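Local coordinates for hypothetical protein TTHA0636 (Thermus thermophilus HB8, PDB 1WWP), which is of unknown function but, as a member of the nucleotidyltransferase substrate-binding family, probably helps a nucleotidyltransferase bind its substrate, at residues A[31-36]-A[108-113]; A[39-44]-A[57-62]; A[61-64]-A[68-71]; A[81-86]-A[104-109]. One frame throughout, in Å; residues are numbered along the deposited sequence.

Contact 1: residues A[31-36]-A[108-113]; sequences EYTFEA and RLMEQV
F34 and M110 mark the closest approach of the helical segments 31-36 and 108-113, their CA atoms 8.4 Å apart. The segments run in broadly the same direction, and at that separation the backbones do not touch: a side chain has to bridge the gap. M110, deposited as selenomethionine, does so. With its CG anti to its own carbonyl carbon (chi1 -67°) the chain leaves helix 93-116 nearly extended, then bends at chi3 (-87°), so that the selenium and the terminal CE both arrive at T33. The methyl CG2 of T33 is 3.7 Å from M110 CE and equally 3.7 Å from M110 SE, a two-atom grip in which the side chains cross obliquely. The selenium also rests on the helix itself, 4.1 Å from T33 O and 4.2 Å from F34 CA. F34 offers its backbone here, because its CB points away and its ring packs on M80, V81 and R84 of helix 71-86.

Threonine suits this place by being two-sided. CG2, anti to the backbone N, faces M110, while OG1, beside that N, hydrogen-bonds to the carbonyl of R29 one turn earlier and thus has a polar partner within its own helix. L9 of helix 2-13 touches both T33 and M110, and F30 and F37 flank M110 along helix 20-49. No hydrogen bond or charge joins the segments; the long, flexible and polarisable M110 chain fills the buried interface between two helices, which suggests that dispersion and the exclusion of water, rather than polar bonds, hold them together here.

Contact 2: residues A[39-44]-A[57-62]; sequences KALQAY and KGVIRL
V59 sets its two methyl groups against L41 and Q42, where helices 20-49 and 56-66 approach so nearly that the CA atoms of Q42 and V59 are 5.8 Å apart. Both methyls are used. CG1, anti to the backbone N of V59 (chi1 173°), lies 3.6 Å from the backbone N of Q42 and 3.7 Å from L41 CB; CG2 lies 3.9 Å from Q42 CB. A short, branched valine fits such a narrow gap, since its methyls meet the opposite helix almost at its backbone, and W38 and L45 of helix 20-49 also touch it. L41 points toward the partner helix, and its end also touches L68, in the loop after helix 56-66.

Away from this tight spot the character changes. Q42 crosses V59 at about a right angle and, with CG anti to its backbone N, runs out extended, giving only its first carbons to the contact. Its amide works at the more open margin: OE1 accepts from the exposed K39, whose NZ is 3.3 Å away and tilted 25° from the carbonyl plane, while NE2 donates to the carbonyl of G53 in the connecting loop. The amide thereby links helix 20-49 to the chain that returns to helix 56-66.

The two segments run nearly parallel, in the same direction, so the chain must travel back between them. This is the close packing of parallel helices within an all-helical bundle.

Contact 3: residues A[61-64]-A[68-71]; sequences RLAR and LLRD
A63 and R64 end up beside L68 and L69 because the chain turns back on itself after helix 56-66, bringing the CA atoms of R64 and L69 to 4.5 Å and those of A63 and L68 to 5.0 Å. One carbonyl receives both returning amides. A63 O lies 3.3 Å from L69 N, which comes from above the carbonyl plane, 61° out of it, while L68 N at 2.9 Å makes only a weak, strongly bent bond to the same oxygen. The two amides, returning after the end of helix 56-66, thus close on a carbonyl that lies near the C-terminus of that helix. A water donates to R64 O and to L69 O, tying the next pair of carbonyls together, and R64 CA makes a CH···O contact with L69 O.

The turn leads straight into the next helix of this α-α hairpin: R70 is its N-cap, and the backbone N of R70 donates to the carboxylate oxygen OE1 of E73, three residues on.

Apolar packing lies on the inner side. The small A63 lets L69 come down on it, L69 CD1 being 3.7 Å from A63 CB. On the outer side the aliphatic part of R64 passes D71: R64 CD is 3.1 Å from D71 OD2, the chain then bending at chi3 (67°). The guanidinium stands at 79° to the carboxylate, and R64 NE remains 4.2 Å from D71 OD2, beyond a salt bridge, so any attraction between them is probably long-range.

Contact 4: residues A[81-86]-A[104-109]; sequences VDDRSL and PDYARL
Two antiparallel helices of the bundle, 71-86 and 93-116, are joined here by a hydrogen bond between D83 and Y106. The backbones stand well apart, 10.4 Å between the CA atoms of these two residues, and tyrosine is long enough to span the space. Its CG lies anti to the carbonyl carbon (chi1 -63°), which sends the ring across to helix 71-86. There Y106 OH donates to D83 OD1 in a short hydrogen bond of 2.5 Å. D83 OD1 sits at the edge of the ring, in its plane, 3.3 Å from Y106 CE2; the hydroxyl, for its part, meets D83 OD1 from above the carboxylate plane, 57° out of it.

Both residues are buried, so the carboxylate needs polar company. Its other oxygen, OD2, has a second partner on helix 93-116: a salt bridge with R102, one turn before Y106, which probably favours the charged form of D83. A tyrosine suits the place: its ring packs among F30 of helix 20-49, L76 and M80 while its hydroxyl reaches the carboxylate. Such a Tyr-Asp hydrogen bond, backed by an arginine, is a buried polar link between antiparallel neighbouring helices of an all-helical bundle.

Helix 20-49 serves contacts 1 and 2, whose centres are 12 Å apart and which meet where V113 packs on L41. Contacts 1 and 4 are the closest neighbours, 8 Å between centres, sharing R108 and L109 of helix 93-116. They are also joined by a salt bridge from R84 NE to E35 OE2 (2.7 Å). Contacts 2 and 3 share R61 and L62, and L68 packs on Y44. L69 then carries contact 3 to V113 of contact 1, and I60 carries contact 2 to V81 of contact 4. Contacts 3 and 4, with centres 16 Å apart, do not touch directly; they are related through contacts 1 and 2.

Contact 1: residues A[31-36]-A[108-113]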
loop_
_atom_site.group_PDB
_atom_site.type_symbol
_atom_site.label_atom_id
_atom_site.label_comp_id
_atom_site.label_asym_id
_atom_site.label_seq_id
_atom_site.Cartn_x
_atom_site.Cartn_y
_atom_site.Cartn_z
ATOM N N GLU A 31 3.147 5.727 0.017
ATOM C CA GLU A 31 2.113 5.234 -0.885
ATOM C C GLU A 31 1.083 6.297 -1.213
ATOM O O GLU A 31 0.914 6.659 -2.381
ATOM C CB GLU A 31 1.415 4.016 -0.280
ATOM C CG GLU A 31 2.258 2.742 -0.288
ATOM C CD GLU A 31 1.469 1.525 0.180
ATOM O OE1 GLU A 31 1.893 0.387 -0.107
ATOM O OE2 GLU A 31 0.420 1.696 0.835
ATOM N N TYR A 32 0.403 6.828 -0.197
ATOM C CA TYR A 32 -0.608 7.827 -0.495
ATOM C C TYR A 32 -0.061 9.159 -0.974
ATOM O O TYR A 32 -0.774 9.919 -1.623
ATOM C CB TYR A 32 -1.593 7.999 0.676
ATOM C CG TYR A 32 -1.084 8.555 1.988
ATOM C CD1 TYR A 32 -0.668 9.878 2.095
ATOM C CD2 TYR A 32 -1.150 7.782 3.158
ATOM C CE1 TYR A 32 -0.339 10.433 3.350
ATOM C CE2 TYR A 32 -0.829 8.320 4.407
ATOM C CZ TYR A 32 -0.430 9.645 4.500
ATOM O OH TYR A 32 -0.162 10.176 5.745
ATOM N N THR A 33 1.205 9.440 -0.685
ATOM C CA THR A 33 1.801 10.673 -1.162
ATOM C C THR A 33 2.100 10.521 -2.651
ATOM O O THR A 33 1.945 11.454 -3.443
ATOM C CB THR A 33 3.130 10.983 -0.432
ATOM O OG1 THR A 33 2.864 11.244 0.952
ATOM C CG2 THR A 33 3.822 12.186 -1.084
ATOM N N PHE A 34 2.556 9.333 -3.020
ATOM C CA PHE A 34 2.861 9.025 -4.411
ATOM C C PHE A 34 1.605 9.147 -5.270
ATOM O O PHE A 34 1.616 9.788 -6.320
ATOM C CB PHE A 34 3.380 7.595 -4.509
ATOM C CG PHE A 34 3.537 7.106 -5.912
ATOM C CD1 PHE A 34 2.523 6.366 -6.524
ATOM C CD2 PHE A 34 4.711 7.355 -6.619
ATOM C CE1 PHE A 34 2.680 5.879 -7.818
ATOM C CE2 PHE A 34 4.879 6.871 -7.919
ATOM C CZ PHE A 34 3.856 6.131 -8.517
ATOM N N GLU A 35 0.533 8.502 -4.821
ATOM C CA GLU A 35 -0.721 8.527 -5.559
ATOM C C GLU A 35 -1.202 9.956 -5.755
ATOM O O GLU A 35 -1.638 10.324 -6.846
ATOM C CB GLU A 35 -1.783 7.711 -4.829
ATOM C CG GLU A 35 -1.374 6.249 -4.547
ATOM C CD GLU A 35 -1.025 5.433 -5.806
ATOM O OE1 GLU A 35 -1.671 5.632 -6.862
ATOM O OE2 GLU A 35 -0.116 4.578 -5.725
ATOM N N ALA A 36 -1.119 10.764 -4.703
ATOM C CA ALA A 36 -1.543 12.156 -4.798
ATOM C C ALA A 36 -0.580 12.916 -5.691
ATOM O O ALA A 36 -0.961 13.839 -6.400
ATOM C CB ALA A 36 -1.582 12.808 -3.411
ATOM N N ARG A 108 12.069 14.788 -1.314
ATOM C CA ARG A 108 12.599 16.038 -1.855
ATOM C C ARG A 108 12.120 16.267 -3.287
ATOM O O ARG A 108 11.648 17.351 -3.624
ATOM C CB ARG A 108 14.131 16.029 -1.829
ATOM C CG ARG A 108 14.747 15.843 -0.443
ATOM C CD ARG A 108 16.259 15.663 -0.526
ATOM N NE ARG A 108 16.820 15.182 0.735
ATOM C CZ ARG A 108 16.859 15.890 1.860
ATOM N NH1 ARG A 108 16.373 17.123 1.891
ATOM N NH2 ARG A 108 17.378 15.360 2.960
ATOM N N LEU A 109 12.245 15.243 -4.128
ATOM C CA LEU A 109 11.818 15.350 -5.526
ATOM C C LEU A 109 10.368 15.830 -5.625
ATOM O O LEU A 109 10.062 16.778 -6.351
ATOM C CB LEU A 109 11.952 13.991 -6.221
ATOM C CG LEU A 109 12.037 13.871 -7.753
ATOM C CD1 LEU A 109 10.970 12.913 -8.218
ATOM C CD2 LEU A 109 11.891 15.226 -8.435
HETATM N N MSE A 110 9.479 15.180 -4.881
HETATM C CA MSE A 110 8.071 15.539 -4.914
HETATM C C MSE A 110 7.807 16.938 -4.412
HETATM O O MSE A 110 6.961 17.649 -4.960
HETATM C CB MSE A 110 7.240 14.527 -4.120
HETATM C CG MSE A 110 7.230 13.141 -4.763
HETATM SE SE MSE A 110 5.955 11.849 -4.078
HETATM C CE MSE A 110 6.972 11.062 -2.623
ATOM N N GLU A 111 8.530 17.335 -3.369
ATOM C CA GLU A 111 8.375 18.663 -2.792
ATOM C C GLU A 111 8.770 19.719 -3.821
ATOM O O GLU A 111 8.096 20.731 -3.985
ATOM C CB GLU A 111 9.255 18.789 -1.541
ATOM C CG GLU A 111 9.088 20.096 -0.769
ATOM C CD GLU A 111 9.877 20.123 0.542
ATOM O OE1 GLU A 111 9.667 21.069 1.334
ATOM O OE2 GLU A 111 10.703 19.211 0.783
ATOM N N GLN A 112 9.867 19.466 -4.522
ATOM C CA GLN A 112 10.369 20.389 -5.527
ATOM C C GLN A 112 9.490 20.438 -6.766
ATOM O O GLN A 112 9.269 21.507 -7.336
ATOM C CB GLN A 112 11.792 19.999 -5.937
ATOM C CG GLN A 112 12.855 20.343 -4.918
ATOM C CD GLN A 112 14.229 19.891 -5.355
ATOM O OE1 GLN A 112 14.630 20.109 -6.498
ATOM N NE2 GLN A 112 14.964 19.262 -4.446
ATOM N N VAL A 113 8.991 19.287 -7.194
ATOM C CA VAL A 113 8.148 19.283 -8.383
ATOM C C VAL A 113 6.846 19.994 -8.082
ATOM O O VAL A 113 6.425 20.849 -8.842
ATOM C CB VAL A 113 7.855 17.855 -8.871
ATOM C CG1 VAL A 113 6.993 17.902 -10.146
ATOM C CG2 VAL A 113 9.162 17.139 -9.157
#

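Contact 2: residues A[39-44]-A[57-62]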
loop_
_atom_site.group_PDB
_atom_site.type_symbol
_atom_site.label_atom_id
_atom_site.label_comp_id
_atom_site.label_asym_id
_atom_site.label_seq_id
_atom_site.Cartn_x
_atom_site.Cartn_y
_atom_site.Cartn_z
ATOM N N LYS A 39 -1.120 12.077 -9.556
ATOM C CA LYS A 39 -2.430 12.599 -9.920
ATOM C C LYS A 39 -2.365 14.105 -10.130
ATOM O O LYS A 39 -3.001 14.644 -11.037
ATOM C CB LYS A 39 -3.461 12.257 -8.839
ATOM C CG LYS A 39 -3.879 10.793 -8.856
ATOM C CD LYS A 39 -4.429 10.466 -10.218
ATOM C CE LYS A 39 -4.966 9.062 -10.284
ATOM N NZ LYS A 39 -5.440 8.818 -11.677
ATOM N N ALA A 40 -1.588 14.796 -9.307
ATOM C CA ALA A 40 -1.474 16.249 -9.458
ATOM C C ALA A 40 -0.728 16.564 -10.760
ATOM O O ALA A 40 -1.050 17.521 -11.470
ATOM C CB ALA A 40 -0.728 16.866 -8.239
ATOM N N LEU A 41 0.297 15.779 -11.058
ATOM C CA LEU A 41 1.055 15.966 -12.302
ATOM C C LEU A 41 0.127 15.681 -13.505
ATOM O O LEU A 41 0.116 16.421 -14.479
ATOM C CB LEU A 41 2.244 15.001 -12.350
ATOM C CG LEU A 41 3.615 15.477 -11.870
ATOM C CD1 LEU A 41 4.650 14.365 -12.095
ATOM C CD2 LEU A 41 4.022 16.710 -12.649
ATOM N N GLN A 42 -0.641 14.599 -13.416
ATOM C CA GLN A 42 -1.566 14.238 -14.494
ATOM C C GLN A 42 -2.547 15.384 -14.797
ATOM O O GLN A 42 -2.708 15.775 -15.950
ATOM C CB GLN A 42 -2.326 12.959 -14.117
ATOM C CG GLN A 42 -3.378 12.542 -15.131
ATOM C CD GLN A 42 -4.236 11.390 -14.638
ATOM O OE1 GLN A 42 -4.808 11.439 -13.547
ATOM N NE2 GLN A 42 -4.335 10.349 -15.447
ATOM N N ALA A 43 -3.173 15.935 -13.754
ATOM C CA ALA A 43 -4.126 17.044 -13.899
ATOM C C ALA A 43 -3.443 18.281 -14.441
ATOM O O ALA A 43 -4.000 19.007 -15.267
ATOM C CB ALA A 43 -4.767 17.369 -12.549
ATOM N N TYR A 44 -2.225 18.529 -13.971
ATOM C CA TYR A 44 -1.483 19.691 -14.424
ATOM C C TYR A 44 -1.159 19.564 -15.923
ATOM O O TYR A 44 -1.314 20.510 -16.691
ATOM C CB TYR A 44 -0.180 19.813 -13.648
ATOM C CG TYR A 44 0.675 20.982 -14.082
ATOM C CD1 TYR A 44 0.467 22.253 -13.560
ATOM C CD2 TYR A 44 1.687 20.816 -15.026
ATOM C CE1 TYR A 44 1.244 23.328 -13.957
ATOM C CE2 TYR A 44 2.470 21.888 -15.433
ATOM C CZ TYR A 44 2.243 23.142 -14.893
ATOM O OH TYR A 44 3.019 24.213 -15.281
ATOM N N LYS A 57 3.782 6.041 -14.945
ATOM C CA LYS A 57 4.951 6.102 -15.828
ATOM C C LYS A 57 4.743 6.986 -17.052
ATOM O O LYS A 57 5.643 7.704 -17.474
ATOM C CB LYS A 57 5.366 4.696 -16.271
ATOM C CG LYS A 57 6.322 4.003 -15.295
ATOM C CD LYS A 57 6.789 2.659 -15.841
ATOM C CE LYS A 57 7.785 1.989 -14.904
ATOM N NZ LYS A 57 8.145 0.612 -15.378
ATOM N N GLY A 58 3.553 6.936 -17.625
ATOM C CA GLY A 58 3.276 7.755 -18.789
ATOM C C GLY A 58 3.260 9.222 -18.426
ATOM O O GLY A 58 3.725 10.071 -19.181
ATOM N N VAL A 59 2.700 9.522 -17.262
ATOM C CA VAL A 59 2.632 10.906 -16.809
ATOM C C VAL A 59 4.043 11.427 -16.545
ATOM O O VAL A 59 4.400 12.549 -16.889
ATOM C CB VAL A 59 1.749 11.047 -15.518
ATOM C CG1 VAL A 59 1.833 12.471 -14.968
ATOM C CG2 VAL A 59 0.305 10.718 -15.866
ATOM N N ILE A 60 4.876 10.581 -15.968
ATOM C CA ILE A 60 6.238 11.018 -15.686
ATOM C C ILE A 60 6.978 11.314 -17.022
ATOM O O ILE A 60 7.684 12.332 -17.149
ATOM C CB ILE A 60 6.963 9.946 -14.792
ATOM C CG1 ILE A 60 6.411 10.037 -13.369
ATOM C CG2 ILE A 60 8.451 10.140 -14.835
ATOM C CD1 ILE A 60 6.751 8.825 -12.482
ATOM N N ARG A 61 6.777 10.453 -18.023
ATOM C CA ARG A 61 7.420 10.639 -19.334
ATOM C C ARG A 61 6.967 11.954 -19.964
ATOM O O ARG A 61 7.751 12.671 -20.569
ATOM C CB ARG A 61 7.085 9.483 -20.284
ATOM C CG ARG A 61 7.389 8.121 -19.707
ATOM C CD ARG A 61 8.441 7.433 -20.541
ATOM N NE ARG A 61 8.742 6.091 -20.073
ATOM C CZ ARG A 61 7.865 5.097 -20.013
ATOM N NH1 ARG A 61 6.604 5.277 -20.396
ATOM N NH2 ARG A 61 8.265 3.921 -19.559
ATOM N N LEU A 62 5.684 12.285 -19.831
ATOM C CA LEU A 62 5.167 13.555 -20.380
ATOM C C LEU A 62 5.717 14.714 -19.535
ATOM O O LEU A 62 6.092 15.747 -20.069
ATOM C CB LEU A 62 3.623 13.570 -20.369
ATOM C CG LEU A 62 2.961 12.516 -21.281
ATOM C CD1 LEU A 62 1.477 12.409 -20.962
ATOM C CD2 LEU A 62 3.186 12.885 -22.764
#

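Contact 3: residues A[61-64]-A[68-71]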
loop_
_atom_site.group_PDB
_atom_site.type_symbol
_atom_site.label_atom_id
_atom_site.label_comp_id
_atom_site.label_asym_id
_atom_site.label_seq_id
_atom_site.Cartn_x
_atom_site.Cartn_y
_atom_site.Cartn_z
ATOM N N ARG A 61 6.777 10.453 -18.023
ATOM C CA ARG A 61 7.420 10.639 -19.334
ATOM C C ARG A 61 6.967 11.954 -19.964
ATOM O O ARG A 61 7.751 12.671 -20.569
ATOM C CB ARG A 61 7.085 9.483 -20.284
ATOM C CG ARG A 61 7.389 8.121 -19.707
ATOM C CD ARG A 61 8.441 7.433 -20.541
ATOM N NE ARG A 61 8.742 6.091 -20.073
ATOM C CZ ARG A 61 7.865 5.097 -20.013
ATOM N NH1 ARG A 61 6.604 5.277 -20.396
ATOM N NH2 ARG A 61 8.265 3.921 -19.559
ATOM N N LEU A 62 5.684 12.285 -19.831
ATOM C CA LEU A 62 5.167 13.555 -20.380
ATOM C C LEU A 62 5.717 14.714 -19.535
ATOM O O LEU A 62 6.092 15.747 -20.069
ATOM C CB LEU A 62 3.623 13.570 -20.369
ATOM C CG LEU A 62 2.961 12.516 -21.281
ATOM C CD1 LEU A 62 1.477 12.409 -20.962
ATOM C CD2 LEU A 62 3.186 12.885 -22.764
ATOM N N ALA A 63 5.770 14.544 -18.217
ATOM C CA ALA A 63 6.316 15.600 -17.374
ATOM C C ALA A 63 7.758 15.882 -17.828
ATOM O O ALA A 63 8.191 17.030 -17.873
ATOM C CB ALA A 63 6.290 15.167 -15.905
ATOM N N ARG A 64 8.492 14.829 -18.177
ATOM C CA ARG A 64 9.871 14.983 -18.631
ATOM C C ARG A 64 9.963 15.731 -19.948
ATOM O O ARG A 64 10.736 16.676 -20.080
ATOM C CB ARG A 64 10.545 13.623 -18.815
ATOM C CG ARG A 64 11.954 13.738 -19.423
ATOM C CD ARG A 64 12.571 12.372 -19.698
ATOM N NE ARG A 64 11.850 11.666 -20.752
ATOM C CZ ARG A 64 11.474 10.395 -20.670
ATOM N NH1 ARG A 64 11.757 9.692 -19.579
ATOM N NH2 ARG A 64 10.801 9.834 -21.667
ATOM N N LEU A 68 8.966 19.628 -16.967
ATOM C CA LEU A 68 8.617 19.647 -15.549
ATOM C C LEU A 68 9.588 18.804 -14.744
ATOM O O LEU A 68 9.747 18.995 -13.544
ATOM C CB LEU A 68 7.201 19.118 -15.347
ATOM C CG LEU A 68 6.111 20.134 -15.018
ATOM C CD1 LEU A 68 6.070 21.238 -16.060
ATOM C CD2 LEU A 68 4.783 19.402 -14.952
ATOM N N LEU A 69 10.228 17.859 -15.416
ATOM C CA LEU A 69 11.199 16.990 -14.777
ATOM C C LEU A 69 12.448 16.929 -15.623
ATOM O O LEU A 69 12.377 16.649 -16.816
ATOM C CB LEU A 69 10.666 15.566 -14.654
ATOM C CG LEU A 69 9.476 15.191 -13.783
ATOM C CD1 LEU A 69 9.179 13.732 -14.030
ATOM C CD2 LEU A 69 9.774 15.443 -12.293
ATOM N N ARG A 70 13.595 17.198 -15.015
ATOM C CA ARG A 70 14.840 17.091 -15.748
ATOM C C ARG A 70 14.996 15.585 -15.911
ATOM O O ARG A 70 14.367 14.819 -15.176
ATOM C CB ARG A 70 15.994 17.658 -14.931
ATOM C CG ARG A 70 15.873 19.145 -14.647
ATOM C CD ARG A 70 15.686 19.944 -15.932
ATOM N NE ARG A 70 15.699 21.380 -15.676
ATOM C CZ ARG A 70 14.965 22.265 -16.340
ATOM N NH1 ARG A 70 14.148 21.866 -17.311
ATOM N NH2 ARG A 70 15.048 23.549 -16.026
ATOM N N ASP A 71 15.816 15.152 -16.861
ATOM C CA ASP A 71 15.993 13.722 -17.086
ATOM C C ASP A 71 16.342 12.960 -15.814
ATOM O O ASP A 71 15.798 11.885 -15.569
ATOM C CB ASP A 71 17.052 13.479 -18.165
ATOM C CG ASP A 71 16.520 13.719 -19.578
ATOM O OD1 ASP A 71 17.327 13.685 -20.531
ATOM O OD2 ASP A 71 15.298 13.932 -19.745
HETATM O O HOH W 1 13.512 17.167 -19.479
#

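Contact 4: residues A[81-86]-A[104-109]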
loop_
_atom_site.group_PDB
_atom_site.type_symbol
_atom_site.label_atom_id
_atom_site.label_comp_id
_atom_site.label_asym_id
_atom_site.label_seq_id
_atom_site.Cartn_x
_atom_site.Cartn_y
_atom_site.Cartn_z
ATOM N N VAL A 81 7.994 4.799 -9.082
ATOM C CA VAL A 81 6.859 3.971 -9.486
ATOM C C VAL A 81 7.173 2.500 -9.220
ATOM O O VAL A 81 6.334 1.766 -8.706
ATOM C CB VAL A 81 6.491 4.183 -10.973
ATOM C CG1 VAL A 81 5.389 3.175 -11.411
ATOM C CG2 VAL A 81 5.970 5.599 -11.174
ATOM N N ASP A 82 8.387 2.063 -9.534
ATOM C CA ASP A 82 8.725 0.665 -9.282
ATOM C C ASP A 82 8.733 0.332 -7.778
ATOM O O ASP A 82 8.262 -0.728 -7.373
ATOM C CB ASP A 82 10.065 0.309 -9.946
ATOM C CG ASP A 82 9.953 0.210 -11.477
ATOM O OD1 ASP A 82 8.859 -0.150 -11.984
ATOM O OD2 ASP A 82 10.961 0.473 -12.174
ATOM N N ASP A 83 9.244 1.232 -6.946
ATOM C CA ASP A 83 9.236 0.994 -5.502
ATOM C C ASP A 83 7.798 0.937 -4.985
ATOM O O ASP A 83 7.492 0.237 -4.014
ATOM C CB ASP A 83 9.984 2.098 -4.771
ATOM C CG ASP A 83 11.468 1.869 -4.766
ATOM O OD1 ASP A 83 12.193 2.732 -4.228
ATOM O OD2 ASP A 83 11.904 0.820 -5.298
ATOM N N ARG A 84 6.922 1.684 -5.647
ATOM C CA ARG A 84 5.521 1.714 -5.285
ATOM C C ARG A 84 4.926 0.314 -5.517
ATOM O O ARG A 84 4.057 -0.140 -4.777
ATOM C CB ARG A 84 4.807 2.772 -6.131
ATOM C CG ARG A 84 3.306 2.829 -5.917
ATOM C CD ARG A 84 2.956 3.220 -4.491
ATOM N NE ARG A 84 1.530 3.080 -4.237
ATOM C CZ ARG A 84 0.956 1.951 -3.838
ATOM N NH1 ARG A 84 1.694 0.863 -3.645
ATOM N NH2 ARG A 84 -0.351 1.912 -3.616
ATOM N N SER A 85 5.414 -0.389 -6.535
ATOM C CA SER A 85 4.897 -1.725 -6.800
ATOM C C SER A 85 5.475 -2.739 -5.821
ATOM O O SER A 85 5.003 -3.859 -5.738
ATOM C CB SER A 85 5.198 -2.149 -8.249
ATOM O OG SER A 85 6.595 -2.248 -8.475
ATOM N N LEU A 86 6.498 -2.354 -5.062
ATOM C CA LEU A 86 7.080 -3.283 -4.100
ATOM C C LEU A 86 6.635 -3.090 -2.642
ATOM O O LEU A 86 6.906 -3.937 -1.796
ATOM C CB LEU A 86 8.602 -3.207 -4.155
ATOM C CG LEU A 86 9.314 -3.894 -5.319
ATOM C CD1 LEU A 86 10.765 -3.470 -5.344
ATOM C CD2 LEU A 86 9.188 -5.402 -5.158
ATOM N N PRO A 104 14.004 9.545 1.386
ATOM C CA PRO A 104 14.537 10.905 1.487
ATOM C C PRO A 104 14.495 11.627 0.145
ATOM O O PRO A 104 13.940 12.726 0.037
ATOM C CB PRO A 104 15.969 10.673 1.966
ATOM C CG PRO A 104 15.832 9.457 2.825
ATOM C CD PRO A 104 14.937 8.575 1.997
ATOM N N ASP A 105 15.086 11.006 -0.874
ATOM C CA ASP A 105 15.117 11.589 -2.212
ATOM C C ASP A 105 13.721 11.756 -2.799
ATOM O O ASP A 105 13.421 12.787 -3.394
ATOM C CB ASP A 105 15.958 10.727 -3.153
ATOM C CG ASP A 105 17.424 10.692 -2.758
ATOM O OD1 ASP A 105 17.723 10.296 -1.612
ATOM O OD2 ASP A 105 18.281 11.059 -3.595
ATOM N N TYR A 106 12.870 10.744 -2.642
ATOM C CA TYR A 106 11.514 10.836 -3.183
ATOM C C TYR A 106 10.805 12.032 -2.573
ATOM O O TYR A 106 10.176 12.815 -3.281
ATOM C CB TYR A 106 10.714 9.566 -2.898
ATOM C CG TYR A 106 11.262 8.331 -3.551
ATOM C CD1 TYR A 106 12.129 8.419 -4.642
ATOM C CD2 TYR A 106 10.895 7.060 -3.102
ATOM C CE1 TYR A 106 12.615 7.274 -5.267
ATOM C CE2 TYR A 106 11.380 5.903 -3.725
ATOM C CZ TYR A 106 12.237 6.024 -4.801
ATOM O OH TYR A 106 12.725 4.902 -5.414
ATOM N N ALA A 107 10.932 12.181 -1.255
ATOM C CA ALA A 107 10.301 13.286 -0.551
ATOM C C ALA A 107 10.765 14.628 -1.126
ATOM O O ALA A 107 9.948 15.505 -1.405
ATOM C CB ALA A 107 10.627 13.207 0.939
ATOM N N ARG A 108 12.069 14.788 -1.314
ATOM C CA ARG A 108 12.599 16.038 -1.855
ATOM C C ARG A 108 12.120 16.267 -3.287
ATOM O O ARG A 108 11.648 17.351 -3.624
ATOM C CB ARG A 108 14.131 16.029 -1.829
ATOM C CG ARG A 108 14.747 15.843 -0.443
ATOM C CD ARG A 108 16.259 15.663 -0.526
ATOM N NE ARG A 108 16.820 15.182 0.735
ATOM C CZ ARG A 108 16.859 15.890 1.860
ATOM N NH1 ARG A 108 16.373 17.123 1.891
ATOM N NH2 ARG A 108 17.378 15.360 2.960
ATOM N N LEU A 109 12.245 15.243 -4.128
ATOM C CA LEU A 109 11.818 15.350 -5.526
ATOM C C LEU A 109 10.368 15.830 -5.625
ATOM O O LEU A 109 10.062 16.778 -6.351
ATOM C CB LEU A 109 11.952 13.991 -6.221
ATOM C CG LEU A 109 12.037 13.871 -7.753
ATOM C CD1 LEU A 109 10.970 12.913 -8.218
ATOM C CD2 LEU A 109 11.891 15.226 -8.435
#